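Local coordinates for protein prolyl-tRNA synthetase (Naegleria fowleri, PDB 6UYH) that probably activates proline with ATP and transfers it to tRNA(Pro) as a dimeric class II aminoacyl-tRNA synthetase, and here holds halofuginone and the ATP analogue AMPPNP, at residues E24-V29 and V157-S162; S33-Y38 and K287-P292; K175-A180 and S239-Q244. One frame throughout, in Å; residues are numbered along the deposited sequence. Where two conformers were deposited one is given.

Interaction 1: residues E24-V29 and V157-S162. With ANP (phosphoaminophosphonic acid-adenylate ester), chain C.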
loop_
_atom_site.group_PDB
_atom_site.type_symbol
_atom_site.label_atom_id
_atom_site.label_comp_id
_atom_site.label_asym_id
_atom_site.label_seq_id
_atom_site.Cartn_x
_atom_site.Cartn_y
_atom_site.Cartn_z
ATOM N N GLU A 24 11.116 20.939 -19.670
ATOM C CA GLU A 24 10.352 20.385 -20.782
ATOM C C GLU A 24 10.821 18.970 -21.111
ATOM O O GLU A 24 9.994 18.086 -21.364
ATOM C CB GLU A 24 10.454 21.307 -21.998
ATOM C CG GLU A 24 9.781 20.765 -23.260
ATOM C CD GLU A 24 8.278 20.536 -23.119
ATOM O OE1 GLU A 24 7.652 21.103 -22.194
ATOM O OE2 GLU A 24 7.721 19.783 -23.953
ATOM N N TRP A 25 12.139 18.738 -21.091
ATOM C CA TRP A 25 12.676 17.383 -21.231
ATOM C C TRP A 25 12.054 16.435 -20.211
ATOM O O TRP A 25 11.616 15.328 -20.549
ATOM C CB TRP A 25 14.205 17.393 -21.071
ATOM C CG TRP A 25 14.788 16.002 -20.972
ATOM C CD1 TRP A 25 15.167 15.195 -22.015
ATOM C CD2 TRP A 25 15.034 15.251 -19.775
ATOM N NE1 TRP A 25 15.642 13.995 -21.537
ATOM C CE2 TRP A 25 15.568 14.002 -20.168
ATOM C CE3 TRP A 25 14.875 15.520 -18.405
ATOM C CZ2 TRP A 25 15.921 13.016 -19.248
ATOM C CZ3 TRP A 25 15.228 14.534 -17.484
ATOM C CH2 TRP A 25 15.748 13.297 -17.912
ATOM N N TYR A 26 12.017 16.862 -18.947
ATOM C CA TYR A 26 11.497 16.020 -17.876
ATOM C C TYR A 26 10.036 15.685 -18.106
ATOM O O TYR A 26 9.617 14.526 -17.967
ATOM C CB TYR A 26 11.669 16.761 -16.547
ATOM C CG TYR A 26 11.336 16.011 -15.282
ATOM C CD1 TYR A 26 11.981 14.825 -14.962
ATOM C CD2 TYR A 26 10.412 16.528 -14.374
ATOM C CE1 TYR A 26 11.706 14.160 -13.785
ATOM C CE2 TYR A 26 10.132 15.870 -13.176
ATOM C CZ TYR A 26 10.784 14.690 -12.890
ATOM O OH TYR A 26 10.527 14.037 -11.705
ATOM N N SER A 27 9.246 16.687 -18.484
ATOM C CA SER A 27 7.841 16.440 -18.771
ATOM C C SER A 27 7.682 15.423 -19.895
ATOM O O SER A 27 6.875 14.491 -19.784
ATOM C CB SER A 27 7.149 17.752 -19.123
ATOM O OG SER A 27 5.793 17.521 -19.447
ATOM N N GLN A 28 8.462 15.567 -20.967
ATOM C CA GLN A 28 8.339 14.643 -22.089
ATOM C C GLN A 28 8.776 13.237 -21.698
ATOM O O GLN A 28 8.133 12.257 -22.087
ATOM C CB GLN A 28 9.137 15.156 -23.288
ATOM C CG GLN A 28 8.524 16.402 -23.921
ATOM C CD GLN A 28 9.036 16.662 -25.324
ATOM O OE1 GLN A 28 9.383 15.731 -26.053
ATOM N NE2 GLN A 28 9.101 17.934 -25.704
ATOM N N VAL A 29 9.841 13.116 -20.898
ATOM C CA VAL A 29 10.338 11.787 -20.544
ATOM C C VAL A 29 9.358 11.064 -19.619
ATOM O O VAL A 29 9.094 9.868 -19.797
ATOM C CB VAL A 29 11.748 11.881 -19.926
ATOM C CG1 VAL A 29 12.156 10.544 -19.310
ATOM C CG2 VAL A 29 12.768 12.301 -20.987
ATOM N N VAL A 157 6.475 19.866 -8.562
ATOM C CA VAL A 157 7.398 19.207 -9.474
ATOM C C VAL A 157 7.046 17.724 -9.470
ATOM O O VAL A 157 7.028 17.097 -8.406
ATOM C CB VAL A 157 8.874 19.409 -9.081
ATOM C CG1 VAL A 157 9.802 18.645 -10.042
ATOM C CG2 VAL A 157 9.230 20.901 -9.066
ATOM N N PRO A 158 6.723 17.121 -10.615
ATOM C CA PRO A 158 6.393 15.692 -10.623
ATOM C C PRO A 158 7.431 14.895 -9.846
ATOM O O PRO A 158 8.635 15.107 -9.995
ATOM C CB PRO A 158 6.394 15.339 -12.115
ATOM C CG PRO A 158 5.960 16.631 -12.780
ATOM C CD PRO A 158 6.641 17.727 -11.961
ATOM N N PHE A 159 6.937 14.023 -8.959
ATOM C CA PHE A 159 7.697 13.184 -8.037
ATOM C C PHE A 159 8.427 13.977 -6.954
ATOM O O PHE A 159 8.288 13.648 -5.777
ATOM C CB PHE A 159 8.707 12.290 -8.770
ATOM C CG PHE A 159 8.086 11.382 -9.793
ATOM C CD1 PHE A 159 7.156 10.414 -9.420
ATOM C CD2 PHE A 159 8.438 11.484 -11.123
ATOM C CE1 PHE A 159 6.575 9.575 -10.369
ATOM C CE2 PHE A 159 7.874 10.642 -12.079
ATOM C CZ PHE A 159 6.941 9.681 -11.697
ATOM N N ILE A 160 9.186 15.020 -7.325
ATOM C CA ILE A 160 10.048 15.694 -6.352
ATOM C C ILE A 160 9.230 16.430 -5.302
ATOM O O ILE A 160 9.597 16.456 -4.116
ATOM C CB ILE A 160 11.005 16.672 -7.057
ATOM C CG1 ILE A 160 11.874 15.942 -8.083
ATOM C CG2 ILE A 160 11.855 17.414 -6.013
ATOM C CD1 ILE A 160 12.856 14.954 -7.473
ATOM N N ARG A 161 8.156 17.104 -5.725
ATOM C CA ARG A 161 7.379 17.959 -4.823
ATOM C C ARG A 161 5.929 17.950 -5.308
ATOM O O ARG A 161 5.545 18.753 -6.157
ATOM C CB ARG A 161 7.932 19.378 -4.772
ATOM C CG ARG A 161 7.235 20.231 -3.695
ATOM C CD ARG A 161 7.798 21.641 -3.598
ATOM N NE ARG A 161 9.220 21.612 -3.267
ATOM C CZ ARG A 161 9.704 21.266 -2.078
ATOM N NH1 ARG A 161 8.881 20.930 -1.091
ATOM N NH2 ARG A 161 11.017 21.255 -1.874
ATOM N N SER A 162 5.135 17.034 -4.758
ATOM C CA SER A 162 3.732 16.933 -5.134
ATOM C C SER A 162 2.863 17.205 -3.911
ATOM O O SER A 162 3.311 17.068 -2.770
ATOM C CB SER A 162 3.418 15.566 -5.772
ATOM O OG SER A 162 3.757 14.464 -4.938
HETATM P PG ANP C . 11.375 19.695 1.811
HETATM O O1G ANP C . 12.283 20.827 1.933
HETATM O O2G ANP C . 9.890 20.252 1.790
HETATM O O3G ANP C . 11.756 18.961 0.468
HETATM P PB ANP C . 10.596 18.322 4.358
HETATM O O1B ANP C . 11.219 18.736 5.606
HETATM O O2B ANP C . 9.222 19.042 4.201
HETATM N N3B ANP C . 11.539 18.622 3.044
HETATM P PA ANP C . 9.976 15.714 5.447
HETATM O O1A ANP C . 11.054 15.535 6.443
HETATM O O2A ANP C . 8.713 16.158 6.107
HETATM O O3A ANP C . 10.349 16.790 4.339
HETATM O "O5'" ANP C . 9.633 14.422 4.549
HETATM C "C5'" ANP C . 10.383 13.189 4.450
HETATM C "C4'" ANP C . 10.883 13.084 3.033
HETATM O "O4'" ANP C . 9.768 13.141 2.116
HETATM C "C3'" ANP C . 11.776 14.245 2.626
HETATM O "O3'" ANP C . 13.122 14.002 3.016
HETATM C "C2'" ANP C . 11.613 14.278 1.106
HETATM O "O2'" ANP C . 12.578 13.440 0.485
HETATM C "C1'" ANP C . 10.171 13.767 0.908
HETATM N N9 ANP C . 9.213 14.818 0.595
HETATM C C8 ANP C . 8.939 15.940 1.335
HETATM N N7 ANP C . 8.021 16.717 0.815
HETATM C C5 ANP C . 7.660 16.058 -0.354
HETATM C C6 ANP C . 6.731 16.364 -1.364
HETATM N N6 ANP C . 5.920 17.424 -1.338
HETATM N N1 ANP C . 6.643 15.512 -2.411
HETATM C C2 ANP C . 7.414 14.421 -2.419
HETATM N N3 ANP C . 8.311 14.020 -1.516
HETATM C C4 ANP C . 8.390 14.890 -0.503
#
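A buried helix-to-loop contact joins Tyr26, on helix 22-32, to the turn 157-162 that links two antiparallel strands, 140-149 and 164-174, in the class II synthetase core. This connection appears to be the motif 2 loop of class II enzymes, which lies against bound ATP; here its residues line the AMPPNP site. Ile160 and Arg161 both face Val157 in a classic beta bulge, closed by Val157 N to Arg161 O and Arg161 N to Val157 O.

Tyr26 reaches across alone from the helix. With CG anti to the backbone N (chi1 -173°), its ring extends from the helix to the turn, and OH donates to Pro158 O at 2.8 Å. The acceptor lies at the ring edge, in its plane, whereas the donor stands 47° out of the carbonyl plane, away from the lone-pair directions. The same hydroxyl meets the rim of the Phe159 ring, in that ring's plane, with OH 3.3 Å from CD2. Beside the hydroxyl, Tyr26 CE2 packs on Pro158 CB at 3.9 Å, the two side chains running antiparallel alongside each other. Ile280 and Met281 of helix 274-283 also touch the tyrosine, and Leu276 and Ile280 pack on Phe159.

Beyond this packed side, the turn presents its other end to the nucleotide. Ser162 reads the adenine with its backbone: its N donates to ANP N1 (3.2 Å), and its O accepts from ANP N6 (3.0 Å). Arg161 bends at chi3 toward the gamma phosphate and also forms salt bridges with Glu152 and the C-terminal carboxylate of Tyr513. Arg161 NH1 donates almost straight to ANP O2G, 3.1 Å away at 174°, with that oxygen in the guanidinium plane.

Interaction 2: residues S33-Y38 and K287-P292; sequences SEFLDY and KGMVLP
A Met-aromatic contact, Met289 against Phe35, joins the exit of helix 22-32 to the loop that runs from helix 274-283 toward strand 300-304. The methionine methyl sits squarely above the phenylalanine ring: Met289 CE is 3.6 Å from the centroid of the Phe35 ring and 9° off its normal, a CH-pi contact. Met289 SD stands farther over the face, 4.5 Å from that centroid. The methionine side chain lies across that of Phe35, nearly perpendicular to it. A trans chi1 (-173°) carries Met289 CG off its backbone, and the chain then bends at chi2 and again at chi3, a double bend that folds CE over the ring. Two conformers of Met289 were deposited, so this arrangement describes one of them.

On the helix side the chain turns through a Schellman motif, in which Glu34 takes positive phi and the peptide direction changes before strand 36-38 begins. Ser33, immediately before it, brings OG to 3.5 Å from Met289 CE, which therefore touches both a hydroxyl and a ring. That hydroxyl hydrogen-bonds to Val29 O in the last turn of the helix, and Phe35 N donates to Ser33 OG only weakly. Ser33 CB also packs on Met289 CB at 4.1 Å.

Leu291, two residues beyond the methionine, meets the far end of the same ring, its CD2 lying 3.6 Å from Phe35 CZ in an oblique approach. Met279 and Ile280 of helix 274-283 and Asn50, Cys51 and Val54 of helix 49-67 add further contacts to the phenylalanine. The loop backbone is held separately, by hydrogen bonds of Met289 with Leu352 and of Leu291 with Gly354.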
loop_
_atom_site.group_PDB
_atom_site.type_symbol
_atom_site.label_atom_id
_atom_site.label_comp_id
_atom_site.label_asym_id
_atom_site.label_seq_id
_atom_site.Cartn_x
_atom_site.Cartn_y
_atom_site.Cartn_z
ATOM N N SER A 33 7.321 7.958 -21.641
ATOM C CA SER A 33 7.711 6.649 -21.149
ATOM C C SER A 33 6.565 5.886 -20.510
ATOM O O SER A 33 6.781 4.752 -20.075
ATOM C CB SER A 33 8.817 6.782 -20.117
ATOM O OG SER A 33 8.335 7.441 -18.949
ATOM N N GLU A 34 5.371 6.491 -20.431
ATOM C CA GLU A 34 4.214 5.926 -19.721
ATOM C C GLU A 34 4.472 5.779 -18.221
ATOM O O GLU A 34 3.910 4.904 -17.558
ATOM C CB GLU A 34 3.767 4.591 -20.345
ATOM C CG GLU A 34 3.395 4.730 -21.822
ATOM C CD GLU A 34 2.827 3.466 -22.442
ATOM O OE1 GLU A 34 2.585 2.478 -21.716
ATOM O OE2 GLU A 34 2.614 3.470 -23.669
ATOM N N PHE A 35 5.304 6.651 -17.648
ATOM C CA PHE A 35 5.478 6.633 -16.200
ATOM C C PHE A 35 4.366 7.401 -15.496
ATOM O O PHE A 35 3.815 6.933 -14.489
ATOM C CB PHE A 35 6.845 7.219 -15.818
ATOM C CG PHE A 35 7.836 6.190 -15.334
ATOM C CD1 PHE A 35 8.516 6.374 -14.126
ATOM C CD2 PHE A 35 8.078 5.039 -16.081
ATOM C CE1 PHE A 35 9.415 5.422 -13.672
ATOM C CE2 PHE A 35 8.975 4.079 -15.639
ATOM C CZ PHE A 35 9.651 4.277 -14.428
ATOM N N LEU A 36 4.006 8.563 -16.022
ATOM C CA LEU A 36 3.208 9.519 -15.273
ATOM C C LEU A 36 2.235 10.216 -16.210
ATOM O O LEU A 36 2.511 10.389 -17.400
ATOM C CB LEU A 36 4.119 10.543 -14.574
ATOM C CG LEU A 36 3.503 11.654 -13.719
ATOM C CD1 LEU A 36 4.455 12.021 -12.574
ATOM C CD2 LEU A 36 3.215 12.887 -14.569
ATOM N N ASP A 37 1.086 10.607 -15.672
ATOM C CA ASP A 37 0.232 11.546 -16.380
ATOM C C ASP A 37 -0.149 12.695 -15.462
ATOM O O ASP A 37 -0.151 12.561 -14.237
ATOM C CB ASP A 37 -1.025 10.898 -16.934
ATOM C CG ASP A 37 -1.244 11.245 -18.388
ATOM O OD1 ASP A 37 -0.764 12.325 -18.817
ATOM O OD2 ASP A 37 -1.875 10.447 -19.103
ATOM N N TYR A 38 -0.426 13.842 -16.077
ATOM C CA TYR A 38 -0.931 15.004 -15.364
ATOM C C TYR A 38 -2.418 14.847 -15.040
ATOM O O TYR A 38 -3.124 14.013 -15.612
ATOM C CB TYR A 38 -0.689 16.261 -16.195
ATOM C CG TYR A 38 0.782 16.509 -16.396
ATOM C CD1 TYR A 38 1.571 16.936 -15.343
ATOM C CD2 TYR A 38 1.394 16.279 -17.626
ATOM C CE1 TYR A 38 2.922 17.165 -15.507
ATOM C CE2 TYR A 38 2.754 16.499 -17.799
ATOM C CZ TYR A 38 3.510 16.936 -16.731
ATOM O OH TYR A 38 4.861 17.174 -16.871
ATOM N N LYS A 287 17.113 9.967 -25.275
ATOM C CA LYS A 287 16.255 8.941 -25.850
ATOM C C LYS A 287 15.120 8.547 -24.918
ATOM O O LYS A 287 14.235 7.796 -25.333
ATOM C CB LYS A 287 17.073 7.698 -26.219
ATOM C CG LYS A 287 18.113 7.924 -27.312
ATOM C CD LYS A 287 18.962 6.676 -27.508
ATOM C CE LYS A 287 20.054 6.888 -28.548
ATOM N NZ LYS A 287 19.488 7.144 -29.898
ATOM N N GLY A 288 15.119 9.041 -23.681
ATOM C CA GLY A 288 14.033 8.775 -22.761
ATOM C C GLY A 288 14.477 8.201 -21.434
ATOM O O GLY A 288 15.535 8.558 -20.909
ATOM N N MET A 289 13.666 7.303 -20.883
ATOM C CA MET A 289 13.935 6.703 -19.589
ATOM C C MET A 289 15.154 5.783 -19.653
ATOM O O MET A 289 15.414 5.144 -20.670
ATOM C CB MET A 289 12.703 5.918 -19.133
ATOM C CG MET A 289 12.774 5.368 -17.731
ATOM S SD MET A 289 12.657 6.644 -16.472
ATOM C CE MET A 289 11.014 7.287 -16.780
ATOM N N VAL A 290 15.888 5.701 -18.539
ATOM C CA VAL A 290 16.974 4.729 -18.375
ATOM C C VAL A 290 16.775 4.085 -17.010
ATOM O O VAL A 290 17.057 4.708 -15.979
ATOM C CB VAL A 290 18.370 5.358 -18.489
ATOM C CG1 VAL A 290 19.451 4.277 -18.362
ATOM C CG2 VAL A 290 18.539 6.091 -19.824
ATOM N N LEU A 291 16.276 2.826 -16.992
ATOM C CA LEU A 291 15.865 2.229 -15.719
ATOM C C LEU A 291 16.997 1.423 -15.092
ATOM O O LEU A 291 17.545 0.526 -15.743
ATOM C CB LEU A 291 14.657 1.320 -15.919
ATOM C CG LEU A 291 13.361 2.032 -16.305
ATOM C CD1 LEU A 291 12.342 1.055 -16.905
ATOM C CD2 LEU A 291 12.792 2.747 -15.090
ATOM N N PRO A 292 17.356 1.682 -13.837
ATOM C CA PRO A 292 18.247 0.773 -13.120
ATOM C C PRO A 292 17.646 -0.620 -13.099
ATOM O O PRO A 292 16.446 -0.770 -12.822
ATOM C CB PRO A 292 18.310 1.373 -11.702
ATOM C CG PRO A 292 17.797 2.777 -11.836
ATOM C CD PRO A 292 16.800 2.723 -12.961
#

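Interaction 3: residues K175-A180 and S239-Q244; sequences KSKEEA and SHHLGQ. With HFG (7-bromo-6-chloro-3-{3-[(2R,3S)-3-hydroxypiperidin-2-yl]-2-oxopropyl}quinazolin-4(3H)-one), chain D.
His241, on strand 232-243, points its imidazole at the first turn of helix 177-198, where Ala180 and Lys177 receive it. A chi1 of 179° swings the ring away from the backbone N and out to the helix, bringing His241 CE1 to 3.6 Å from Ala180 CB. The Lys177 chain is extended through chi3 and bends only at chi4 (-67°), lying past the ring so that CG comes within 3.8 Å of His241 NE2 and CE within 3.9 Å. Both neighbours approach the ring obliquely. One face of the imidazole is instead covered from its own strand by Gly243 N, 3.4 Å above the plane and over the centre. Leu242 and Gly243 form a classic beta bulge opposite Gln266.

Ser176 is the N-cap of the helix, its OG accepting a weak bond from Glu179 N. The preceding strand residue, His240, serves the inhibitor site: NE2 donates to HFG O7', the piperidine hydroxyl of halofuginone, at 2.8 Å and 157°, while ND1 bonds to Thr220.

His241 ND1 bonds to Asn267 OD1, which helps fix the ring's rotation. Lys177 NZ lies 4.4 Å from His241 NE2 and may work against a charge on the imidazole, but its salt-bridge partner Asp181, which also touches His241, probably offsets this, leaving the net effect unsettled.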
loop_
_atom_site.group_PDB
_atom_site.type_symbol
_atom_site.label_atom_id
_atom_site.label_comp_id
_atom_site.label_asym_id
_atom_site.label_seq_id
_atom_site.Cartn_x
_atom_site.Cartn_y
_atom_site.Cartn_z
ATOM N N LYS A 175 14.106 2.791 25.299
ATOM C CA LYS A 175 14.363 3.121 26.694
ATOM C C LYS A 175 15.600 3.992 26.877
ATOM O O LYS A 175 15.723 4.646 27.915
ATOM C CB LYS A 175 14.502 1.841 27.525
ATOM C CG LYS A 175 15.758 1.037 27.238
ATOM C CD LYS A 175 15.813 -0.224 28.100
ATOM C CE LYS A 175 17.051 -1.055 27.795
ATOM N NZ LYS A 175 17.018 -2.378 28.480
ATOM N N SER A 176 16.502 4.046 25.894
ATOM C CA SER A 176 17.757 4.768 26.062
ATOM C C SER A 176 18.113 5.531 24.795
ATOM O O SER A 176 17.651 5.212 23.695
ATOM C CB SER A 176 18.906 3.823 26.419
ATOM O OG SER A 176 19.184 2.958 25.332
ATOM N N LYS A 177 18.972 6.539 24.966
ATOM C CA LYS A 177 19.426 7.329 23.828
ATOM C C LYS A 177 20.356 6.522 22.931
ATOM O O LYS A 177 20.322 6.668 21.703
ATOM C CB LYS A 177 20.131 8.598 24.311
ATOM C CG LYS A 177 20.511 9.557 23.184
ATOM C CD LYS A 177 21.332 10.740 23.683
ATOM C CE LYS A 177 21.488 11.801 22.596
ATOM N NZ LYS A 177 22.317 11.362 21.431
ATOM N N GLU A 178 21.207 5.685 23.527
ATOM C CA GLU A 178 22.136 4.885 22.736
ATOM C C GLU A 178 21.387 4.020 21.731
ATOM O O GLU A 178 21.751 3.964 20.551
ATOM C CB GLU A 178 23.009 4.030 23.657
ATOM N N GLU A 179 20.319 3.350 22.176
ATOM C CA GLU A 179 19.527 2.542 21.252
ATOM C C GLU A 179 18.935 3.398 20.144
ATOM O O GLU A 179 18.927 2.999 18.972
ATOM C CB GLU A 179 18.407 1.816 21.994
ATOM C CG GLU A 179 18.877 0.766 22.980
ATOM C CD GLU A 179 17.721 0.049 23.659
ATOM O OE1 GLU A 179 16.675 -0.164 23.010
ATOM O OE2 GLU A 179 17.858 -0.297 24.847
ATOM N N ALA A 180 18.414 4.572 20.499
ATOM C CA ALA A 180 17.786 5.430 19.504
ATOM C C ALA A 180 18.820 5.954 18.510
ATOM O O ALA A 180 18.620 5.868 17.294
ATOM C CB ALA A 180 17.049 6.573 20.199
ATOM N N SER A 239 16.173 11.034 8.531
ATOM C CA SER A 239 16.119 10.186 9.722
ATOM C C SER A 239 16.446 11.035 10.950
ATOM O O SER A 239 17.572 11.528 11.084
ATOM C CB SER A 239 17.077 9.001 9.579
ATOM O OG SER A 239 16.985 8.121 10.684
ATOM N N HIS A 240 15.459 11.215 11.829
ATOM C CA HIS A 240 15.537 12.115 12.977
ATOM C C HIS A 240 15.754 11.343 14.264
ATOM O O HIS A 240 15.097 10.326 14.496
ATOM C CB HIS A 240 14.237 12.901 13.179
ATOM C CG HIS A 240 13.740 13.622 11.972
ATOM N ND1 HIS A 240 14.314 14.786 11.514
ATOM C CD2 HIS A 240 12.688 13.371 11.159
ATOM C CE1 HIS A 240 13.655 15.208 10.452
ATOM N NE2 HIS A 240 12.660 14.370 10.220
ATOM N N HIS A 241 16.607 11.877 15.142
ATOM C CA HIS A 241 16.518 11.564 16.562
ATOM C C HIS A 241 15.661 12.634 17.231
ATOM O O HIS A 241 16.008 13.822 17.209
ATOM C CB HIS A 241 17.894 11.483 17.217
ATOM C CG HIS A 241 17.836 11.191 18.689
ATOM N ND1 HIS A 241 17.120 10.131 19.208
ATOM C CD2 HIS A 241 18.383 11.828 19.748
ATOM C CE1 HIS A 241 17.232 10.127 20.523
ATOM N NE2 HIS A 241 17.996 11.146 20.879
ATOM N N LEU A 242 14.533 12.221 17.800
ATOM C CA LEU A 242 13.601 13.155 18.414
ATOM C C LEU A 242 13.886 13.364 19.894
ATOM O O LEU A 242 13.252 14.221 20.523
ATOM C CB LEU A 242 12.157 12.668 18.205
ATOM C CG LEU A 242 11.701 12.366 16.768
ATOM C CD1 LEU A 242 10.286 11.769 16.774
ATOM C CD2 LEU A 242 11.753 13.620 15.891
ATOM N N GLY A 243 14.850 12.634 20.448
ATOM C CA GLY A 243 15.135 12.723 21.864
ATOM C C GLY A 243 13.898 12.403 22.669
ATOM O O GLY A 243 13.153 11.464 22.368
ATOM N N GLN A 244 13.661 13.214 23.699
ATOM C CA GLN A 244 12.459 13.127 24.516
ATOM C C GLN A 244 11.502 14.282 24.239
ATOM O O GLN A 244 10.601 14.546 25.042
ATOM C CB GLN A 244 12.837 13.077 25.996
ATOM C CG GLN A 244 13.694 11.868 26.363
ATOM C CD GLN A 244 14.247 11.944 27.771
ATOM O OE1 GLN A 244 14.655 13.010 28.229
ATOM N NE2 GLN A 244 14.258 10.810 28.469
HETATM O "O4'" HFG D . 7.151 15.311 8.654
HETATM C C21 HFG D . 8.077 15.822 9.249
HETATM C "C3'" HFG D . 8.969 15.026 10.174
HETATM C "C2'" HFG D . 9.070 13.524 9.875
HETATM N "N1'" HFG D . 7.803 12.817 10.102
HETATM C "C6'" HFG D . 7.953 11.364 9.958
HETATM C "C5'" HFG D . 8.448 10.980 8.589
HETATM C "C4'" HFG D . 9.738 11.734 8.254
HETATM C C39 HFG D . 9.562 13.228 8.457
HETATM O "O7'" HFG D . 10.806 13.895 8.220
HETATM C "C1'" HFG D . 8.384 17.321 9.110
HETATM N N3 HFG D . 7.217 18.078 8.664
HETATM C C4 HFG D . 6.155 18.212 9.548
HETATM O O11 HFG D . 6.212 17.756 10.676
HETATM C C10 HFG D . 4.990 18.898 8.975
HETATM C C5 HFG D . 3.854 19.118 9.752
HETATM C C2 HFG D . 7.159 18.561 7.384
HETATM N N1 HFG D . 6.155 19.150 6.840
HETATM C C9 HFG D . 5.025 19.315 7.642
HETATM C C8 HFG D . 3.895 19.901 7.072
HETATM C C7 HFG D . 2.764 20.086 7.851
HETATM BR BR1 HFG D . 1.216 20.787 7.017
HETATM C C6 HFG D . 2.754 19.729 9.183
HETATM CL CL1 HFG D . 1.385 20.081 10.196
#

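Interactions 1 and 2 are neighbours, their centres 10 Å apart, and share the region around helix 22-32 and strand 36-38. Ser27 OG and Tyr38 OH lie 2.8 Å apart and form a probable hydrogen bond between them, while Leu36 CD1 packs 3.5 Å from Phe159 CZ. Strand 36-38 therefore packs against the turn 157-162, whose other end binds AMPPNP through Arg161 and Ser162. Interaction 3 sits on the opposite side of the chain's centre, 36 Å from interaction 1 and 39 Å from interaction 2 between centres. Its strand binds halofuginone through His240, and the side chain of His241 is about 13 Å from AMPPNP. Interactions 1 and 3 do not touch, their nearest atoms being about 14 Å apart.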